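Local coordinates for protein acyl-coenzyme A oxidase 1 (Yarrowia lipolytica, PDB 5Y9D) that uses FAD and molecular oxygen to oxidise acyl-CoAs to trans-2-enoyl-CoAs, releasing hydrogen peroxide, in peroxisomal fatty acid beta-oxidation, at residues A[513-516]-A[520-523]. Numbering follows the deposited sequence.
Sequences REQL and EFLV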
loop_
_atom_site.group_PDB
_atom_site.type_symbol
_atom_site.label_atom_id
_atom_site.label_comp_id
_atom_site.label_asym_id
_atom_site.label_seq_id
_atom_site.Cartn_x
_atom_site.Cartn_y
_atom_site.Cartn_z
ATOM N N ARG A 513 -29.375 14.430 17.044
ATOM C CA ARG A 513 -28.758 13.140 17.335
ATOM C C ARG A 513 -29.624 11.928 16.935
ATOM O O ARG A 513 -29.100 10.948 16.406
ATOM C CB ARG A 513 -28.413 13.076 18.832
ATOM C CG ARG A 513 -28.228 11.675 19.402
ATOM C CD ARG A 513 -28.096 11.702 20.912
ATOM N NE ARG A 513 -26.762 12.145 21.300
ATOM C CZ ARG A 513 -25.704 11.347 21.435
ATOM N NH1 ARG A 513 -24.537 11.883 21.783
ATOM N NH2 ARG A 513 -25.795 10.022 21.236
ATOM N N GLU A 514 -30.930 11.994 17.199
ATOM C CA GLU A 514 -31.850 10.862 16.975
ATOM C C GLU A 514 -31.901 10.470 15.506
ATOM O O GLU A 514 -31.922 9.285 15.169
ATOM C CB GLU A 514 -33.285 11.196 17.421
ATOM C CG GLU A 514 -33.496 11.344 18.927
ATOM C CD GLU A 514 -33.112 12.719 19.468
ATOM O OE1 GLU A 514 -32.442 12.772 20.532
ATOM O OE2 GLU A 514 -33.469 13.739 18.828
ATOM N N GLN A 515 -31.949 11.467 14.636
ATOM C CA GLN A 515 -31.927 11.213 13.194
ATOM C C GLN A 515 -30.563 10.673 12.754
ATOM O O GLN A 515 -30.467 9.718 11.993
ATOM C CB GLN A 515 -32.266 12.495 12.428
ATOM C CG GLN A 515 -33.707 12.925 12.607
ATOM C CD GLN A 515 -33.981 14.270 11.982
ATOM O OE1 GLN A 515 -33.559 14.541 10.849
ATOM N NE2 GLN A 515 -34.677 15.133 12.720
ATOM N N LEU A 516 -29.510 11.287 13.265
ATOM C CA LEU A 516 -28.165 10.856 12.949
ATOM C C LEU A 516 -27.810 9.421 13.410
ATOM O O LEU A 516 -26.846 8.850 12.903
ATOM C CB LEU A 516 -27.156 11.873 13.494
ATOM C CG LEU A 516 -26.982 13.174 12.693
ATOM C CD1 LEU A 516 -25.971 14.073 13.395
ATOM C CD2 LEU A 516 -26.564 12.912 11.247
ATOM N N GLU A 520 -32.831 4.617 8.687
ATOM C CA GLU A 520 -33.607 5.247 7.606
ATOM C C GLU A 520 -32.982 6.577 7.208
ATOM O O GLU A 520 -32.910 6.901 6.040
ATOM C CB GLU A 520 -35.087 5.490 7.986
ATOM C CG GLU A 520 -35.960 5.962 6.804
ATOM C CD GLU A 520 -37.024 7.022 7.164
ATOM O OE1 GLU A 520 -37.771 6.816 8.153
ATOM O OE2 GLU A 520 -37.131 8.050 6.439
ATOM N N PHE A 521 -32.550 7.358 8.175
ATOM C CA PHE A 521 -32.053 8.669 7.843
ATOM C C PHE A 521 -30.703 8.578 7.129
ATOM O O PHE A 521 -30.447 9.315 6.172
ATOM C CB PHE A 521 -31.933 9.555 9.081
ATOM C CG PHE A 521 -31.290 10.869 8.787
ATOM C CD1 PHE A 521 -32.048 11.935 8.333
ATOM C CD2 PHE A 521 -29.909 11.011 8.868
ATOM C CE1 PHE A 521 -31.438 13.134 8.014
ATOM C CE2 PHE A 521 -29.293 12.200 8.546
ATOM C CZ PHE A 521 -30.062 13.266 8.116
ATOM N N LEU A 522 -29.837 7.687 7.606
ATOM C CA LEU A 522 -28.487 7.561 7.056
ATOM C C LEU A 522 -28.617 7.071 5.637
ATOM O O LEU A 522 -28.062 7.667 4.711
ATOM C CB LEU A 522 -27.625 6.617 7.904
ATOM C CG LEU A 522 -27.408 7.166 9.316
ATOM C CD1 LEU A 522 -26.827 6.137 10.268
ATOM C CD2 LEU A 522 -26.565 8.423 9.267
ATOM N N VAL A 523 -29.415 6.028 5.468
ATOM C CA VAL A 523 -29.668 5.478 4.133
ATOM C C VAL A 523 -30.104 6.596 3.187
ATOM O O VAL A 523 -29.449 6.869 2.180
ATOM C CB VAL A 523 -30.727 4.359 4.168
ATOM C CG1 VAL A 523 -31.183 3.987 2.767
ATOM C CG2 VAL A 523 -30.172 3.125 4.865
#
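The ring of Phe521 lies against the backbone and side chain of Gln515, with the glutamine CB over one ring face, 4.1 Å above the plane and displaced toward the rim. Gln515 runs extended past CG, and its amide plane is turned 67° from the ring; OE1 comes 3.8 Å from Phe521 CE1, a van der Waals contact. On the same side of the ring, the Gln515 carbonyl O lies 3.3 Å from Phe521 CB, and is nearly as close to CD2. Phe521 has CG anti to its own backbone N (chi1 174°), which turns a ring face to Gln515 CB and brings CE2 near Leu516. Leu516 runs beside the ring in the same direction, and its CD2 reaches CE2 of Phe521 obliquely at 3.9 Å. Leu522 meets backbone instead: its CD2 packs 3.7 Å from the carbonyl O of Leu516. No hydrogen bond crosses between the segments, so apolar contact and carbonyl-to-carbon packing carry the 213 Å² they bury. An alanine in place of Phe521 would remove the ring, and Gln515 CB and Leu516 CD2 would probably lose their shared apolar partner, with the glutamine side chain freer to turn. The contact joins the short helix 513-516 to the first turn of helix 519-544 across a link of three residues, in the helical C-terminal region of the oxidase, remote from the flavin site. Leu516 faces Ile625 and Leu628 of helix 619-637, to which Arg513 adds a salt bridge with Glu631, while Leu522 packs on Tyr578 of helix 558-581 and on Ala600 and Leu601 of helix 589-606.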